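Local atomic coordinates of hypothetical protein PG_1108 (Porphyromonas gingivalis, PDB entry 2H5N), a protein that is of unknown function but belongs to the TerB (tellurite resistance) family of all-helical proteins and binds a magnesium ion. Residues D55-D58 with L59-A63; K85-A88 with S89-V93; W109-I112 with S113-G117; M121-M124 with E125-N129. All blocks are in the same frame, centred on the assembly; numbering follows the deposited sequence.

Overall arrangement
All four contacts are local, each on or at the end of one helix of an all-helical TerB-like fold, so none closes a loop and none nests in or crosses another: they follow in series. Contact 1, on helix 54-64, comes first and stands apart, its centre about 20 Å from that of contact 2 and its nearest atoms about 8 Å away. Contact 2 lies on helix 81-94 near the centre of the molecule, and the next two contacts pack against it. Contact 3, on helix 103-116, meets it through W109 beside L91 and G92. Contact 4, at the start of helix 123-130, meets it through N129, bonded to K85 and S89. W109 also touches M121 and A126, linking the three C-terminal helices.

Contact 1: residues D55-D58 with L59-A63; sequences DQVD and LLLKA
V57 and L61, one helical turn apart on helix 54-64, form the apolar part of this contact: their side chains run side by side and point the same way, with V57 CG1 3.8 Å from L61 CD1. CG1 of V57 stands opposite the backbone N (chi1 161°), on the carbonyl side, which sends this methyl forward along the helix to the leucine. Both residues are buried, and branched hydrocarbon suits them: V57 packs on M48 and I52, while L61 reaches I22 of helix 15-30 and T44 of helix 37-47. L60 turns to a neighbouring part of the same inner surface, against L18 and F47.

The polar part is the backbone ladder. L60 N donates to Q56 O at 3.3 Å, L61 N to V57 O at 3.0 Å, and K62 N to D58 O at 3.0 Å. L60 N also makes a weak second bond to V57 O. The side-chain amide of Q56 turns back instead, its OE1 accepting from L53 N.

The chemistry is that of a helix only roughly amphipathic: backbone bonds hold the turn, V57 and L61 face the core, and L61 also meets P37 of the second subunit. D58 lies at that subunit contact, against A38 of the neighbouring chain, while L59 and K62 are exposed, so one exposed position is itself apolar.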
loop_
_atom_site.group_PDB
_atom_site.type_symbol
_atom_site.label_atom_id
_atom_site.label_comp_id
_atom_site.label_asym_id
_atom_site.label_seq_id
_atom_site.Cartn_x
_atom_site.Cartn_y
_atom_site.Cartn_z
ATOM N N ASP A 55 -7.964 -1.964 -24.048
ATOM C CA ASP A 55 -9.245 -1.753 -23.365
ATOM C C ASP A 55 -9.706 -2.917 -22.490
ATOM O O ASP A 55 -10.762 -2.825 -21.866
ATOM C CB ASP A 55 -10.333 -1.438 -24.394
ATOM C CG ASP A 55 -10.361 -2.437 -25.531
ATOM O OD1 ASP A 55 -10.739 -3.615 -25.295
ATOM O OD2 ASP A 55 -9.986 -2.057 -26.665
ATOM N N GLN A 56 -8.937 -4.001 -22.473
ATOM C CA GLN A 56 -9.152 -5.118 -21.551
ATOM C C GLN A 56 -8.271 -4.982 -20.328
ATOM O O GLN A 56 -8.508 -5.636 -19.318
ATOM C CB GLN A 56 -8.815 -6.467 -22.214
ATOM C CG GLN A 56 -9.729 -6.849 -23.396
ATOM C CD GLN A 56 -9.296 -8.155 -24.096
ATOM O OE1 GLN A 56 -8.170 -8.265 -24.604
ATOM N NE2 GLN A 56 -10.208 -9.142 -24.145
ATOM N N VAL A 57 -7.240 -4.141 -20.432
ATOM C CA VAL A 57 -6.238 -4.015 -19.374
ATOM C C VAL A 57 -6.895 -3.527 -18.084
ATOM O O VAL A 57 -6.678 -4.095 -17.018
ATOM C CB VAL A 57 -5.016 -3.135 -19.827
ATOM C CG1 VAL A 57 -4.216 -2.608 -18.632
ATOM C CG2 VAL A 57 -4.103 -3.938 -20.774
ATOM N N ASP A 58 -7.744 -2.509 -18.186
ATOM C CA ASP A 58 -8.289 -1.886 -16.974
ATOM C C ASP A 58 -9.109 -2.892 -16.134
ATOM O O ASP A 58 -8.965 -2.938 -14.910
ATOM C CB ASP A 58 -9.022 -0.563 -17.281
ATOM C CG ASP A 58 -8.063 0.656 -17.359
ATOM O OD1 ASP A 58 -7.051 0.727 -16.608
ATOM O OD2 ASP A 58 -8.346 1.579 -18.159
ATOM N N LEU A 59 -9.896 -3.738 -16.788
ATOM C CA LEU A 59 -10.735 -4.710 -16.059
ATOM C C LEU A 59 -9.977 -5.915 -15.497
ATOM O O LEU A 59 -10.422 -6.556 -14.525
ATOM C CB LEU A 59 -11.888 -5.201 -16.937
ATOM C CG LEU A 59 -13.044 -4.255 -17.247
ATOM C CD1 LEU A 59 -14.009 -4.988 -18.171
ATOM C CD2 LEU A 59 -13.784 -3.722 -15.988
ATOM N N LEU A 60 -8.859 -6.251 -16.133
ATOM C CA LEU A 60 -7.987 -7.311 -15.613
ATOM C C LEU A 60 -7.302 -6.818 -14.372
ATOM O O LEU A 60 -7.099 -7.567 -13.426
ATOM C CB LEU A 60 -6.939 -7.734 -16.643
ATOM C CG LEU A 60 -7.409 -8.719 -17.701
ATOM C CD1 LEU A 60 -6.362 -8.797 -18.778
ATOM C CD2 LEU A 60 -7.668 -10.070 -17.061
ATOM N N LEU A 61 -6.950 -5.544 -14.393
ATOM C CA LEU A 61 -6.291 -4.884 -13.258
ATOM C C LEU A 61 -7.232 -4.789 -12.069
ATOM O O LEU A 61 -6.815 -4.930 -10.910
ATOM C CB LEU A 61 -5.837 -3.480 -13.660
ATOM C CG LEU A 61 -4.390 -3.392 -14.109
ATOM C CD1 LEU A 61 -4.105 -2.102 -14.868
ATOM C CD2 LEU A 61 -3.549 -3.442 -12.853
ATOM N N LYS A 62 -8.506 -4.569 -12.387
ATOM C CA LYS A 62 -9.592 -4.514 -11.426
ATOM C C LYS A 62 -9.897 -5.922 -10.904
ATOM O O LYS A 62 -10.254 -6.078 -9.734
ATOM C CB LYS A 62 -10.820 -3.953 -12.140
ATOM C CG LYS A 62 -11.527 -2.802 -11.457
ATOM C CD LYS A 62 -12.660 -2.259 -12.359
ATOM C CE LYS A 62 -13.969 -3.055 -12.195
ATOM N NZ LYS A 62 -13.774 -4.540 -12.326
ATOM N N ALA A 63 -9.784 -6.940 -11.762
ATOM C CA ALA A 63 -9.950 -8.336 -11.331
ATOM C C ALA A 63 -8.873 -8.759 -10.332
ATOM O O ALA A 63 -9.137 -9.583 -9.450
ATOM C CB ALA A 63 -9.942 -9.288 -12.517
#

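Contact 2: residues K85-A88 with S89-V93; sequences KYVA and SYLGV
Helix 81-94 is a central helix of this TerB-like bundle, and the contact is one of its buried turns, where S89 folds its hydroxyl back onto the carbonyl of K85. S89 OG donates to K85 O at 2.6 Å, while S89 N donates to the same oxygen at 2.9 Å. The two donors arrive from opposite faces of the carbonyl plane, so one oxygen is gripped twice by one residue. With OG beside its own backbone N and opposite the carbonyl carbon (chi1 -53°), the hydroxyl reaches back one turn. A small serine suits this enclosed place because its polar end is satisfied within the helix and also meets N129 ND2 of helix 123-130. K85 sends NZ to OD1 of that same asparagine.

Ordinary helix bonds continue the turn: Y90 N to Y86 O at 3.0 Å, L91 N to V87 O, and G92 N to A88 O. Y90 swings its ring away from the turn; its OH bonds to M43 O, and its ring meets F50 edge-to-face. Y86 likewise meets F50 edge-to-face and gives its OH a partner in R49 O. Small A88 and G92 lie on the side where W109 of helix 103-116 comes close.

V87 and L91 fill the apolar side, lying alongside each other and directed the same way, with V87 CG1 4.2 Å from L91 CD1.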
loop_
_atom_site.group_PDB
_atom_site.type_symbol
_atom_site.label_atom_id
_atom_site.label_comp_id
_atom_site.label_asym_id
_atom_site.label_seq_id
_atom_site.Cartn_x
_atom_site.Cartn_y
_atom_site.Cartn_z
ATOM N N LYS A 85 9.253 -18.431 -17.837
ATOM C CA LYS A 85 10.379 -17.631 -18.299
ATOM C C LYS A 85 9.931 -16.237 -18.764
ATOM O O LYS A 85 10.568 -15.212 -18.480
ATOM C CB LYS A 85 11.121 -18.384 -19.424
ATOM C CG LYS A 85 12.092 -17.549 -20.223
ATOM C CD LYS A 85 12.775 -18.359 -21.313
ATOM C CE LYS A 85 13.823 -17.530 -22.020
ATOM N NZ LYS A 85 13.337 -16.920 -23.299
ATOM N N TYR A 86 8.814 -16.217 -19.477
ATOM C CA TYR A 86 8.232 -14.998 -19.964
ATOM C C TYR A 86 7.712 -14.152 -18.782
ATOM O O TYR A 86 7.967 -12.940 -18.701
ATOM C CB TYR A 86 7.084 -15.371 -20.876
ATOM C CG TYR A 86 6.759 -14.293 -21.854
ATOM C CD1 TYR A 86 5.637 -13.481 -21.669
ATOM C CD2 TYR A 86 7.581 -14.062 -22.967
ATOM C CE1 TYR A 86 5.334 -12.470 -22.544
ATOM C CE2 TYR A 86 7.268 -13.039 -23.873
ATOM C CZ TYR A 86 6.141 -12.261 -23.648
ATOM O OH TYR A 86 5.799 -11.262 -24.530
ATOM N N VAL A 87 7.028 -14.788 -17.832
ATOM C CA VAL A 87 6.592 -14.044 -16.633
ATOM C C VAL A 87 7.768 -13.489 -15.850
ATOM O O VAL A 87 7.713 -12.325 -15.406
ATOM C CB VAL A 87 5.673 -14.859 -15.699
ATOM C CG1 VAL A 87 5.255 -14.009 -14.487
ATOM C CG2 VAL A 87 4.428 -15.310 -16.449
ATOM N N ALA A 88 8.817 -14.301 -15.639
ATOM C CA ALA A 88 10.041 -13.792 -14.977
ATOM C C ALA A 88 10.693 -12.629 -15.747
ATOM O O ALA A 88 11.229 -11.691 -15.149
ATOM C CB ALA A 88 11.075 -14.919 -14.754
ATOM N N SER A 89 10.663 -12.694 -17.075
ATOM C CA SER A 89 11.325 -11.662 -17.885
ATOM C C SER A 89 10.590 -10.364 -17.689
ATOM O O SER A 89 11.208 -9.328 -17.499
ATOM C CB SER A 89 11.435 -12.058 -19.377
ATOM O OG SER A 89 12.050 -13.332 -19.483
ATOM N N TYR A 90 9.270 -10.459 -17.687
ATOM C CA TYR A 90 8.355 -9.341 -17.477
ATOM C C TYR A 90 8.583 -8.674 -16.119
ATOM O O TYR A 90 8.704 -7.456 -16.017
ATOM C CB TYR A 90 6.911 -9.859 -17.571
ATOM C CG TYR A 90 5.856 -8.871 -17.113
ATOM C CD1 TYR A 90 5.681 -7.657 -17.784
ATOM C CD2 TYR A 90 5.024 -9.146 -16.001
ATOM C CE1 TYR A 90 4.731 -6.759 -17.379
ATOM C CE2 TYR A 90 4.040 -8.238 -15.602
ATOM C CZ TYR A 90 3.898 -7.044 -16.297
ATOM O OH TYR A 90 2.941 -6.102 -15.936
ATOM N N LEU A 91 8.690 -9.489 -15.071
ATOM C CA LEU A 91 8.876 -8.950 -13.754
ATOM C C LEU A 91 10.229 -8.250 -13.678
ATOM O O LEU A 91 10.342 -7.213 -13.060
ATOM C CB LEU A 91 8.677 -10.014 -12.680
ATOM C CG LEU A 91 7.222 -10.495 -12.484
ATOM C CD1 LEU A 91 7.221 -11.727 -11.627
ATOM C CD2 LEU A 91 6.288 -9.398 -11.879
ATOM N N GLY A 92 11.214 -8.781 -14.398
ATOM C CA GLY A 92 12.546 -8.276 -14.383
ATOM C C GLY A 92 12.740 -6.958 -15.086
ATOM O O GLY A 92 13.589 -6.157 -14.665
ATOM N N VAL A 93 11.971 -6.724 -16.146
ATOM C CA VAL A 93 12.070 -5.466 -16.863
ATOM C C VAL A 93 11.290 -4.326 -16.221
ATOM O O VAL A 93 11.606 -3.166 -16.495
ATOM C CB VAL A 93 11.661 -5.580 -18.360
ATOM C CG1 VAL A 93 12.393 -6.748 -19.038
ATOM C CG2 VAL A 93 10.175 -5.692 -18.496
#

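Contact 3: residues W109-I112 with S113-G117; sequences WTLI and STLCG
The indole of W109 is the flat group here, and S113 OG comes to it obliquely, 3.6 Å from CD1. From the other side, G92, which has no side chain, sets its CA over the ring face, 3.3 Å from W109 CE2. L91 of helix 81-94, I101 and M121 pack on the ring, CH2 nears M121 O and A126 CB, and NE1 makes a weak hydrogen bond to A88 O. The ring is carried there by a first torsion that sets CG opposite the backbone N (chi1 175°). A broad ring with one polar N-H suits this place between helices 81-94 and 123-130 and the loops beside them.

S113 OG also donates to W109 O at 2.9 Å, from above the carbonyl plane, while S113 N reaches that oxygen from the opposite face. T114 repeats the pairing: its OG1 donates to T110 O at 3.0 Å, well out of the carbonyl plane, and its N at 2.8 Å. T110 likewise returns its hydroxyl to L106 O.

This is the last part of helix 103-116, which closes in a Schellman motif at G117. Its positive phi (68°) favours glycine, and G117 N bonds back to T114 O. C116 N donates to I112 O at 3.0 Å, with C116 SG near I112 CG1, and both side chains pack on M24 of helix 15-30. L111 and L115 run side by side, L111 CD1 4.1 Å from L115 CD2. Toward the third subunit, L111 meets A31 and L115 meets M24 of that neighbouring chain.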
loop_
_atom_site.group_PDB
_atom_site.type_symbol
_atom_site.label_atom_id
_atom_site.label_comp_id
_atom_site.label_asym_id
_atom_site.label_seq_id
_atom_site.Cartn_x
_atom_site.Cartn_y
_atom_site.Cartn_z
ATOM N N TRP A 109 12.916 -9.092 -7.124
ATOM C CA TRP A 109 12.690 -9.903 -8.303
ATOM C C TRP A 109 13.153 -11.341 -8.024
ATOM O O TRP A 109 12.435 -12.269 -8.315
ATOM C CB TRP A 109 13.379 -9.234 -9.520
ATOM C CG TRP A 109 13.337 -10.007 -10.792
ATOM C CD1 TRP A 109 12.295 -10.764 -11.255
ATOM C CD2 TRP A 109 14.355 -10.055 -11.820
ATOM N NE1 TRP A 109 12.615 -11.303 -12.479
ATOM C CE2 TRP A 109 13.868 -10.887 -12.847
ATOM C CE3 TRP A 109 15.644 -9.501 -11.948
ATOM C CZ2 TRP A 109 14.617 -11.194 -13.983
ATOM C CZ3 TRP A 109 16.392 -9.808 -13.082
ATOM C CH2 TRP A 109 15.866 -10.620 -14.097
ATOM N N THR A 110 14.278 -11.537 -7.334
ATOM C CA THR A 110 14.718 -12.900 -7.031
ATOM C C THR A 110 13.722 -13.568 -6.095
ATOM O O THR A 110 13.315 -14.738 -6.335
ATOM C CB THR A 110 16.099 -12.932 -6.386
ATOM O OG1 THR A 110 17.060 -12.409 -7.290
ATOM C CG2 THR A 110 16.480 -14.307 -6.079
ATOM N N LEU A 111 13.295 -12.844 -5.050
ATOM C CA LEU A 111 12.363 -13.465 -4.077
ATOM C C LEU A 111 11.043 -13.911 -4.701
ATOM O O LEU A 111 10.624 -15.043 -4.476
ATOM C CB LEU A 111 12.152 -12.587 -2.831
ATOM C CG LEU A 111 11.122 -13.043 -1.783
ATOM C CD1 LEU A 111 11.514 -14.376 -1.107
ATOM C CD2 LEU A 111 10.920 -11.921 -0.724
ATOM N N ILE A 112 10.401 -13.037 -5.499
ATOM C CA ILE A 112 9.121 -13.384 -6.156
ATOM C C ILE A 112 9.290 -14.534 -7.130
ATOM O O ILE A 112 8.473 -15.447 -7.180
ATOM C CB ILE A 112 8.436 -12.159 -6.828
ATOM C CG1 ILE A 112 6.971 -12.450 -7.202
ATOM C CG2 ILE A 112 9.180 -11.737 -8.053
ATOM C CD1 ILE A 112 6.017 -11.236 -7.046
ATOM N N SER A 113 10.375 -14.507 -7.898
ATOM C CA SER A 113 10.711 -15.618 -8.777
ATOM C C SER A 113 10.845 -16.934 -8.006
ATOM O O SER A 113 10.315 -17.951 -8.445
ATOM C CB SER A 113 12.004 -15.297 -9.518
ATOM O OG SER A 113 11.784 -14.195 -10.373
ATOM N N THR A 114 11.554 -16.910 -6.866
ATOM C CA THR A 114 11.702 -18.110 -6.042
ATOM C C THR A 114 10.308 -18.651 -5.644
ATOM O O THR A 114 10.030 -19.839 -5.826
ATOM C CB THR A 114 12.575 -17.863 -4.782
ATOM O OG1 THR A 114 13.878 -17.425 -5.194
ATOM C CG2 THR A 114 12.715 -19.163 -3.905
ATOM N N LEU A 115 9.432 -17.771 -5.155
ATOM C CA LEU A 115 8.147 -18.179 -4.617
ATOM C C LEU A 115 7.221 -18.742 -5.696
ATOM O O LEU A 115 6.466 -19.678 -5.431
ATOM C CB LEU A 115 7.452 -17.068 -3.802
ATOM C CG LEU A 115 7.997 -16.572 -2.445
ATOM C CD1 LEU A 115 6.862 -16.217 -1.486
ATOM C CD2 LEU A 115 8.964 -17.515 -1.742
ATOM N N CYS A 116 7.327 -18.200 -6.910
ATOM C CA CYS A 116 6.457 -18.585 -8.020
ATOM C C CYS A 116 7.093 -19.705 -8.865
ATOM O O CYS A 116 6.491 -20.148 -9.822
ATOM C CB CYS A 116 6.168 -17.366 -8.909
ATOM S SG CYS A 116 5.047 -16.151 -8.188
ATOM N N GLY A 117 8.314 -20.125 -8.522
ATOM C CA GLY A 117 9.045 -21.130 -9.302
ATOM C C GLY A 117 9.510 -20.733 -10.708
ATOM O O GLY A 117 9.535 -21.591 -11.627
#

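Contact 4: residues M121-M124 with E125-N129; sequences MTVM and EAINN
A capping box opens helix 123-130, formed by T122 at the N-cap position and E125 three residues later. T122 OG1 accepts from E125 N at 3.2 Å with an almost straight bond (174°), and E125 OE1 accepts from T122 N at 3.2 Å in return. The backbone N-H meets this oxygen from above the carboxylate plane. The threonine hydroxyl lies between its own backbone N and carbonyl carbon (chi1 70°), which turns it toward the first turn of the helix; the glutamate chain runs extended beyond CG, crossing the threonine side chain obliquely. Threonine suits the cap because its short side chain can accept from an early helical N-H, and glutamate because its longer arm can return to the N-H of the cap residue.

The helix then continues with A126 N bonded to T122 O at 2.9 Å and I127 N to V123 O at 2.9 Å. V123 CG2 and I127 CD1 are 3.9 Å apart on side chains that lie parallel in direction; V123 packs on A96 and I101, and I127 on V93 of helix 81-94.

M121, just before the cap, lays its side chain back along the first turn. Its SD lies 3.6 Å from A126 CA, and M121 and N129 approach from opposite directions. The flexible thioether fits among K85, A88, S89 and W109.

The chemistry implies a helix start secured by reciprocal bonds at its exposed cap, and joined to helix 81-94 by thioether packing and a buttressing asparagine.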
loop_
_atom_site.group_PDB
_atom_site.type_symbol
_atom_site.label_atom_id
_atom_site.label_comp_id
_atom_site.label_asym_id
_atom_site.label_seq_id
_atom_site.Cartn_x
_atom_site.Cartn_y
_atom_site.Cartn_z
ATOM N N MET A 121 17.451 -15.409 -14.120
ATOM C CA MET A 121 18.079 -14.844 -15.302
ATOM C C MET A 121 18.678 -13.478 -14.925
ATOM O O MET A 121 18.321 -12.877 -13.903
ATOM C CB MET A 121 17.068 -14.706 -16.460
ATOM C CG MET A 121 15.859 -13.838 -16.143
ATOM S SD MET A 121 14.592 -13.623 -17.423
ATOM C CE MET A 121 13.763 -15.180 -17.357
ATOM N N THR A 122 19.609 -12.999 -15.738
ATOM C CA THR A 122 20.090 -11.615 -15.604
ATOM C C THR A 122 19.055 -10.674 -16.208
ATOM O O THR A 122 18.173 -11.098 -16.960
ATOM C CB THR A 122 21.412 -11.388 -16.320
ATOM O OG1 THR A 122 21.187 -11.439 -17.727
ATOM C CG2 THR A 122 22.415 -12.465 -15.938
ATOM N N VAL A 123 19.206 -9.391 -15.889
ATOM C CA VAL A 123 18.276 -8.370 -16.313
ATOM C C VAL A 123 18.402 -8.182 -17.841
ATOM O O VAL A 123 17.410 -7.875 -18.517
ATOM C CB VAL A 123 18.460 -7.076 -15.459
ATOM C CG1 VAL A 123 19.916 -6.554 -15.520
ATOM C CG2 VAL A 123 17.447 -6.002 -15.843
ATOM N N MET A 124 19.621 -8.399 -18.367
ATOM C CA MET A 124 19.879 -8.414 -19.806
ATOM C C MET A 124 19.037 -9.481 -20.513
ATOM O O MET A 124 18.362 -9.168 -21.502
ATOM C CB MET A 124 21.372 -8.625 -20.092
ATOM C CG MET A 124 21.741 -8.789 -21.583
ATOM S SD MET A 124 23.492 -8.533 -21.981
ATOM C CE MET A 124 23.688 -6.748 -21.848
ATOM N N GLU A 125 19.098 -10.723 -20.019
ATOM C CA GLU A 125 18.289 -11.841 -20.541
ATOM C C GLU A 125 16.784 -11.587 -20.404
ATOM O O GLU A 125 16.014 -11.975 -21.280
ATOM C CB GLU A 125 18.639 -13.160 -19.843
ATOM C CG GLU A 125 19.913 -13.828 -20.364
ATOM C CD GLU A 125 20.517 -14.819 -19.354
ATOM O OE1 GLU A 125 20.017 -14.940 -18.210
ATOM O OE2 GLU A 125 21.521 -15.471 -19.718
ATOM N N ALA A 126 16.382 -10.966 -19.300
ATOM C CA ALA A 126 15.009 -10.482 -19.129
ATOM C C ALA A 126 14.572 -9.515 -20.226
ATOM O O ALA A 126 13.507 -9.694 -20.813
ATOM C CB ALA A 126 14.835 -9.833 -17.792
ATOM N N ILE A 127 15.394 -8.486 -20.462
ATOM C CA ILE A 127 15.090 -7.410 -21.418
ATOM C C ILE A 127 15.007 -7.928 -22.867
ATOM O O ILE A 127 14.220 -7.410 -23.684
ATOM C CB ILE A 127 16.129 -6.241 -21.285
ATOM C CG1 ILE A 127 15.943 -5.513 -19.943
ATOM C CG2 ILE A 127 16.056 -5.252 -22.497
ATOM C CD1 ILE A 127 17.098 -4.658 -19.509
ATOM N N ASN A 128 15.774 -8.959 -23.175
ATOM C CA ASN A 128 15.799 -9.540 -24.519
ATOM C C ASN A 128 14.644 -10.444 -24.764
ATOM O O ASN A 128 14.049 -10.414 -25.794
ATOM C CB ASN A 128 17.081 -10.326 -24.808
ATOM C CG ASN A 128 18.310 -9.452 -24.944
ATOM O OD1 ASN A 128 18.253 -8.349 -25.428
ATOM N ND2 ASN A 128 19.428 -9.963 -24.498
ATOM N N ASN A 129 14.304 -11.250 -23.780
ATOM C CA ASN A 129 13.166 -12.123 -23.943
ATOM C C ASN A 129 11.924 -11.348 -24.236
ATOM O O ASN A 129 11.139 -11.743 -25.010
ATOM C CB ASN A 129 12.969 -13.008 -22.726
ATOM C CG ASN A 129 14.157 -13.886 -22.436
ATOM O OD1 ASN A 129 14.722 -14.521 -23.304
ATOM N ND2 ASN A 129 14.537 -13.918 -21.204
#